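PDB 4QHZ: putative glycosyl hydrolase, which is probably a hydrolase of the 3-keto-disaccharide hydrolase (DUF1080) family, binds magnesium, and has a concanavalin-like beta fold. Local coordinates for residues S48-L53 against N240-E245; Q98-W103 against V167-Y172. All blocks are in the same frame, centred on the assembly; numbering follows the deposited sequence.

Contact 1. Residues S48-L53 against N240-E245; sequences SDAIVL and NIWIRE
Leu-53 and Ile-243 mark the tightly packed end of this strand pair: CD1 of Leu-53 lies 3.7 Å from CG2 of Ile-243. The same methyl of Ile-243 reaches CB of Ile-51, its hydrogen-bonded antiparallel partner. It can do so because CG1 of Ile-243 is anti to the backbone N (chi1 -173°), which leaves CG2 between N and the carbonyl carbon, facing 48-53. Ile-241, crossing Leu-53 at about a right angle, adds its CG2 against Leu-53 CB (3.8 Å). Three backbone bonds tie the segments here: Ile-51 N to Ile-243 O (2.7 Å), Ile-243 N to Ile-51 O (3.0 Å) and Leu-53 N to Ile-241 O, the last clearly bent.

The other end is more open and polar. Arg-244 grips exposed Asp-49 side-on: NE gives a nearly straight bond to OD1 (3.0 Å, 171°), and NH2 reaches the syn lone pair of OD2 (2.8 Å). With both nitrogens engaged, the guanidinium is held against rotation, its plane 37° from the carboxylate. Water 1 bridges Asp-49 O and Glu-245 N where direct pairing has stopped, and Ala-50 CB meets the Trp-242 ring obliquely at CE3 (3.9 Å). A short N-terminal strand thus pairs antiparallel with the last strand, 237-245, in the larger beta sheet of a concanavalin-like fold.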
loop_
_atom_site.group_PDB
_atom_site.type_symbol
_atom_site.label_atom_id
_atom_site.label_comp_id
_atom_site.label_asym_id
_atom_site.label_seq_id
_atom_site.Cartn_x
_atom_site.Cartn_y
_atom_site.Cartn_z
ATOM N N SER C 48 -16.473 8.792 -23.655
ATOM C CA SER C 48 -17.191 7.909 -24.579
ATOM C C SER C 48 -17.415 6.490 -24.042
ATOM O O SER C 48 -18.382 5.843 -24.422
ATOM C CB SER C 48 -16.449 7.832 -25.913
ATOM O OG SER C 48 -15.136 7.327 -25.727
ATOM N N ASP C 49 -16.546 6.025 -23.147
ATOM C CA ASP C 49 -16.681 4.688 -22.561
ATOM C C ASP C 49 -17.391 4.685 -21.199
ATOM O O ASP C 49 -17.479 3.649 -20.545
ATOM C CB ASP C 49 -15.302 4.030 -22.426
ATOM C CG ASP C 49 -14.430 4.678 -21.356
ATOM O OD1 ASP C 49 -14.687 5.838 -20.970
ATOM O OD2 ASP C 49 -13.471 4.025 -20.909
ATOM N N ALA C 50 -17.894 5.835 -20.764
ATOM C CA ALA C 50 -18.560 5.923 -19.464
ATOM C C ALA C 50 -20.028 5.540 -19.574
ATOM O O ALA C 50 -20.656 5.737 -20.613
ATOM C CB ALA C 50 -18.429 7.324 -18.896
ATOM N N ILE C 51 -20.571 5.014 -18.483
ATOM C CA ILE C 51 -22.007 4.836 -18.346
ATOM C C ILE C 51 -22.604 6.153 -17.852
ATOM O O ILE C 51 -22.198 6.663 -16.817
ATOM C CB ILE C 51 -22.332 3.696 -17.374
ATOM C CG1 ILE C 51 -21.784 2.375 -17.916
ATOM C CG2 ILE C 51 -23.832 3.573 -17.150
ATOM C CD1 ILE C 51 -21.505 1.353 -16.835
ATOM N N VAL C 52 -23.545 6.712 -18.610
ATOM C CA VAL C 52 -24.208 7.950 -18.219
ATOM C C VAL C 52 -25.342 7.634 -17.254
ATOM O O VAL C 52 -26.369 7.097 -17.663
ATOM C CB VAL C 52 -24.765 8.724 -19.437
ATOM C CG1 VAL C 52 -25.487 9.984 -18.991
ATOM C CG2 VAL C 52 -23.645 9.076 -20.407
ATOM N N LEU C 53 -25.163 7.970 -15.980
ATOM C CA LEU C 53 -26.188 7.711 -14.968
ATOM C C LEU C 53 -27.239 8.829 -14.915
ATOM O O LEU C 53 -28.398 8.587 -14.560
ATOM C CB LEU C 53 -25.546 7.512 -13.592
ATOM C CG LEU C 53 -24.623 6.292 -13.472
ATOM C CD1 LEU C 53 -23.929 6.279 -12.120
ATOM C CD2 LEU C 53 -25.386 4.991 -13.687
ATOM N N ASN C 240 -25.218 15.784 -13.983
ATOM C CA ASN C 240 -23.988 15.282 -14.597
ATOM C C ASN C 240 -23.341 14.135 -13.808
ATOM O O ASN C 240 -22.253 14.281 -13.252
ATOM C CB ASN C 240 -22.990 16.422 -14.793
ATOM C CG ASN C 240 -21.781 16.010 -15.627
ATOM O OD1 ASN C 240 -21.828 15.032 -16.375
ATOM N ND2 ASN C 240 -20.696 16.758 -15.503
ATOM N N ILE C 241 -24.029 12.996 -13.774
ATOM C CA ILE C 241 -23.517 11.818 -13.102
ATOM C C ILE C 241 -23.085 10.794 -14.144
ATOM O O ILE C 241 -23.893 10.362 -14.971
ATOM C CB ILE C 241 -24.564 11.192 -12.168
ATOM C CG1 ILE C 241 -25.200 12.280 -11.297
ATOM C CG2 ILE C 241 -23.926 10.103 -11.319
ATOM C CD1 ILE C 241 -26.230 11.770 -10.310
ATOM N N TRP C 242 -21.814 10.406 -14.102
ATOM C CA TRP C 242 -21.344 9.303 -14.926
ATOM C C TRP C 242 -20.346 8.439 -14.171
ATOM O O TRP C 242 -19.768 8.855 -13.173
ATOM C CB TRP C 242 -20.743 9.799 -16.251
ATOM C CG TRP C 242 -19.674 10.853 -16.156
ATOM C CD1 TRP C 242 -19.847 12.196 -16.267
ATOM C CD2 TRP C 242 -18.264 10.643 -15.998
ATOM N NE1 TRP C 242 -18.638 12.844 -16.165
ATOM C CE2 TRP C 242 -17.649 11.910 -16.006
ATOM C CE3 TRP C 242 -17.462 9.507 -15.846
ATOM C CZ2 TRP C 242 -16.271 12.077 -15.850
ATOM C CZ3 TRP C 242 -16.091 9.672 -15.702
ATOM C CH2 TRP C 242 -15.513 10.950 -15.701
ATOM N N ILE C 243 -20.174 7.223 -14.664
ATOM C CA ILE C 243 -19.329 6.240 -14.018
ATOM C C ILE C 243 -18.641 5.430 -15.104
ATOM O O ILE C 243 -19.254 5.100 -16.126
ATOM C CB ILE C 243 -20.155 5.341 -13.080
ATOM C CG1 ILE C 243 -19.255 4.415 -12.265
ATOM C CG2 ILE C 243 -21.182 4.521 -13.864
ATOM C CD1 ILE C 243 -19.955 3.832 -11.054
ATOM N N ARG C 244 -17.365 5.136 -14.906
ATOM C CA ARG C 244 -16.677 4.218 -15.812
ATOM C C ARG C 244 -15.908 3.196 -15.007
ATOM O O ARG C 244 -15.289 3.507 -13.992
ATOM C CB ARG C 244 -15.776 4.959 -16.807
ATOM C CG ARG C 244 -14.850 5.995 -16.223
ATOM C CD ARG C 244 -14.258 6.864 -17.323
ATOM N NE ARG C 244 -13.460 6.094 -18.283
ATOM C CZ ARG C 244 -12.233 5.626 -18.052
ATOM N NH1 ARG C 244 -11.624 5.828 -16.883
ATOM N NH2 ARG C 244 -11.608 4.936 -18.993
ATOM N N GLU C 245 -16.010 1.948 -15.446
ATOM C CA GLU C 245 -15.459 0.837 -14.702
ATOM C C GLU C 245 -13.963 0.819 -14.936
ATOM O O GLU C 245 -13.509 1.103 -16.034
ATOM C CB GLU C 245 -16.117 -0.469 -15.140
ATOM C CG GLU C 245 -17.634 -0.434 -14.997
ATOM C CD GLU C 245 -18.278 -1.794 -15.160
ATOM O OE1 GLU C 245 -18.055 -2.666 -14.299
ATOM O OE2 GLU C 245 -19.013 -1.986 -16.150
HETATM O O HOH W 1 -17.361 2.021 -17.974
#

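Contact 2. Residues Q98-W103 against V167-Y172; sequences QMHIEW and VYDIIY. With EDO (1,2-ethanediol), chain H.
His-100 and Asp-169 face each other as a non-hydrogen-bonded antiparallel pair, and their side chains supply the bond the backbone omits there. From CB, 3.8 Å from Asp-169 OD1, the His-100 chain runs to CG anti to the backbone N (chi1 -174°), bringing the ring alongside 167-172. CG sits near Tyr-168 O, which lies over one ring face toward the rim. ND1 donates to Asp-169 OD1 at 2.6 Å, within the ring plane but from above the carboxylate plane, 36° out of it. CE1 touches Val-167 CG1 (3.4 Å), and NE2 gives an almost straight bond to the anti lone pair of Glu-102 OE2 (2.8 Å). Two carboxylates therefore fix the ring's rotation and probably favour its doubly protonated form. A leucine in its place would probably leave both the Asp-169 and Glu-102 carboxylates without this shared donor. Asp-169 OD2 meanwhile accepts from O1 of an ethanediol, probably from the crystallisation liquor, which also binds Asp-169 of the second subunit.

On the other face of the sheet, Ile-101 CG2 packs against Tyr-168 CB (3.6 Å). Trp-103 points NE1 at the centre of the Tyr-168 ring, 3.5 Å above its plane, in a T-shaped pair with planes at 74°; Tyr-168 OH continues to Gln-130 O. Strand 97-104 lies between 165-177 and 237-245: the ring of Trp-242 meets that of His-100 nearly parallel, on the side of the sheet that carries His-100 and Asp-169, while Ile-101 and Tyr-168 pack on Ile-121 of strand 119-123 in the second sheet.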
loop_
_atom_site.group_PDB
_atom_site.type_symbol
_atom_site.label_atom_id
_atom_site.label_comp_id
_atom_site.label_asym_id
_atom_site.label_seq_id
_atom_site.Cartn_x
_atom_site.Cartn_y
_atom_site.Cartn_z
ATOM N N GLN C 98 -14.296 4.812 -11.624
ATOM C CA GLN C 98 -14.159 6.247 -11.528
ATOM C C GLN C 98 -15.545 6.833 -11.734
ATOM O O GLN C 98 -16.287 6.370 -12.588
ATOM C CB GLN C 98 -13.202 6.733 -12.592
ATOM C CG GLN C 98 -13.310 8.201 -12.903
ATOM C CD GLN C 98 -12.441 8.616 -14.062
ATOM O OE1 GLN C 98 -12.040 7.805 -14.899
ATOM N NE2 GLN C 98 -12.153 9.897 -14.122
HETATM N N MSE C 99 -15.875 7.859 -10.954
HETATM C CA MSE C 99 -17.208 8.436 -10.923
HETATM C C MSE C 99 -17.198 9.937 -10.900
HETATM O O MSE C 99 -16.320 10.540 -10.285
HETATM C CB MSE C 99 -17.809 8.010 -9.593
HETATM C CG MSE C 99 -19.227 7.539 -9.707
HETATM SE SE MSE C 99 -19.953 7.551 -7.874
HETATM C CE MSE C 99 -21.353 8.864 -8.322
ATOM N N HIS C 100 -18.195 10.551 -11.536
ATOM C CA HIS C 100 -18.374 11.994 -11.512
ATOM C C HIS C 100 -19.797 12.305 -11.070
ATOM O O HIS C 100 -20.737 11.641 -11.490
ATOM C CB HIS C 100 -18.103 12.581 -12.892
ATOM C CG HIS C 100 -18.116 14.079 -12.938
ATOM N ND1 HIS C 100 -16.976 14.842 -12.798
ATOM C CD2 HIS C 100 -19.132 14.956 -13.127
ATOM C CE1 HIS C 100 -17.291 16.122 -12.882
ATOM N NE2 HIS C 100 -18.592 16.219 -13.089
ATOM N N ILE C 101 -19.954 13.309 -10.211
ATOM C CA ILE C 101 -21.276 13.708 -9.726
ATOM C C ILE C 101 -21.227 15.150 -9.225
ATOM O O ILE C 101 -20.308 15.543 -8.507
ATOM C CB ILE C 101 -21.805 12.747 -8.627
ATOM C CG1 ILE C 101 -23.195 13.170 -8.144
ATOM C CG2 ILE C 101 -20.857 12.669 -7.433
ATOM C CD1 ILE C 101 -23.907 12.097 -7.344
ATOM N N GLU C 102 -22.231 15.928 -9.610
ATOM C CA GLU C 102 -22.329 17.328 -9.228
ATOM C C GLU C 102 -23.601 17.537 -8.438
ATOM O O GLU C 102 -24.632 16.925 -8.735
ATOM C CB GLU C 102 -22.300 18.214 -10.470
ATOM C CG GLU C 102 -21.067 17.953 -11.331
ATOM C CD GLU C 102 -20.887 18.924 -12.481
ATOM O OE1 GLU C 102 -21.637 19.926 -12.576
ATOM O OE2 GLU C 102 -19.975 18.667 -13.297
ATOM N N TRP C 103 -23.523 18.379 -7.414
ATOM C CA TRP C 103 -24.662 18.601 -6.525
ATOM C C TRP C 103 -24.765 20.049 -6.056
ATOM O O TRP C 103 -23.757 20.735 -5.856
ATOM C CB TRP C 103 -24.610 17.658 -5.315
ATOM C CG TRP C 103 -23.309 17.606 -4.584
ATOM C CD1 TRP C 103 -22.233 16.837 -4.898
ATOM C CD2 TRP C 103 -22.966 18.303 -3.379
ATOM N NE1 TRP C 103 -21.222 17.035 -3.986
ATOM C CE2 TRP C 103 -21.648 17.929 -3.043
ATOM C CE3 TRP C 103 -23.627 19.233 -2.575
ATOM C CZ2 TRP C 103 -20.984 18.444 -1.923
ATOM C CZ3 TRP C 103 -22.967 19.750 -1.467
ATOM C CH2 TRP C 103 -21.659 19.347 -1.147
ATOM N N VAL C 167 -18.603 19.908 -7.351
ATOM C CA VAL C 167 -18.205 18.867 -8.287
ATOM C C VAL C 167 -17.394 17.804 -7.571
ATOM O O VAL C 167 -16.363 18.111 -6.982
ATOM C CB VAL C 167 -17.365 19.460 -9.432
ATOM C CG1 VAL C 167 -16.924 18.373 -10.399
ATOM C CG2 VAL C 167 -18.150 20.537 -10.161
ATOM N N TYR C 168 -17.866 16.560 -7.615
ATOM C CA TYR C 168 -17.107 15.430 -7.094
ATOM C C TYR C 168 -16.526 14.609 -8.238
ATOM O O TYR C 168 -17.229 14.277 -9.199
ATOM C CB TYR C 168 -17.974 14.501 -6.238
ATOM C CG TYR C 168 -18.187 14.859 -4.772
ATOM C CD1 TYR C 168 -17.558 15.942 -4.162
ATOM C CD2 TYR C 168 -19.004 14.056 -3.981
ATOM C CE1 TYR C 168 -17.765 16.223 -2.813
ATOM C CE2 TYR C 168 -19.211 14.322 -2.644
ATOM C CZ TYR C 168 -18.584 15.401 -2.058
ATOM O OH TYR C 168 -18.816 15.652 -0.719
ATOM N N ASP C 169 -15.240 14.290 -8.123
ATOM C CA ASP C 169 -14.614 13.237 -8.919
ATOM C C ASP C 169 -14.074 12.207 -7.940
ATOM O O ASP C 169 -13.367 12.554 -6.994
ATOM C CB ASP C 169 -13.522 13.802 -9.821
ATOM C CG ASP C 169 -14.094 14.536 -11.018
ATOM O OD1 ASP C 169 -14.727 13.872 -11.865
ATOM O OD2 ASP C 169 -13.950 15.778 -11.105
ATOM N N ILE C 170 -14.439 10.947 -8.160
ATOM C CA ILE C 170 -14.204 9.876 -7.199
ATOM C C ILE C 170 -13.542 8.693 -7.900
ATOM O O ILE C 170 -14.013 8.258 -8.948
ATOM C CB ILE C 170 -15.523 9.419 -6.558
ATOM C CG1 ILE C 170 -16.109 10.547 -5.701
ATOM C CG2 ILE C 170 -15.314 8.158 -5.730
ATOM C CD1 ILE C 170 -17.540 10.317 -5.244
ATOM N N ILE C 171 -12.441 8.208 -7.334
ATOM C CA ILE C 171 -11.755 7.034 -7.848
ATOM C C ILE C 171 -11.772 5.991 -6.746
ATOM O O ILE C 171 -11.291 6.256 -5.644
ATOM C CB ILE C 171 -10.306 7.338 -8.265
ATOM C CG1 ILE C 171 -10.265 8.531 -9.230
ATOM C CG2 ILE C 171 -9.667 6.102 -8.899
ATOM C CD1 ILE C 171 -8.864 9.019 -9.553
ATOM N N TYR C 172 -12.321 4.816 -7.051
ATOM C CA TYR C 172 -12.606 3.799 -6.052
ATOM C C TYR C 172 -12.048 2.437 -6.446
ATOM O O TYR C 172 -12.231 1.978 -7.578
ATOM C CB TYR C 172 -14.116 3.685 -5.855
ATOM C CG TYR C 172 -14.541 2.627 -4.865
ATOM C CD1 TYR C 172 -14.478 2.860 -3.495
ATOM C CD2 TYR C 172 -15.019 1.394 -5.302
ATOM C CE1 TYR C 172 -14.885 1.897 -2.588
ATOM C CE2 TYR C 172 -15.418 0.421 -4.408
ATOM C CZ TYR C 172 -15.354 0.675 -3.054
ATOM O OH TYR C 172 -15.754 -0.287 -2.163
HETATM C C1 EDO H . -10.689 17.098 -11.355
HETATM O O1 EDO H . -11.778 17.041 -10.427
HETATM C C2 EDO H . -10.993 16.170 -12.520
HETATM O O2 EDO H . -9.818 16.012 -13.325
HETATM O O HOH W 2 -14.063 11.164 -11.846
#

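How the contacts relate
From the N terminus the chain first lays down 48-53, then 98-103, and returns through 167-172 before reaching 240-245. Contact 2 closes an inner loop of 63 residues, all of it within the 186-residue loop that contact 1 closes; the two nest and do not cross. Their centres are about 10 Å apart, and strands 51-54, 237-245, 97-104 and 165-177 are successive neighbours in one antiparallel sheet, which is branched or curled and holds further strands. Trp-242 O bonds to His-100 N and Arg-244 NH1 to Gln-98 OE1, joining the contacts directly. Both also touch the second subunit, contact 1 by packing and contact 2 through Gln-98 as well.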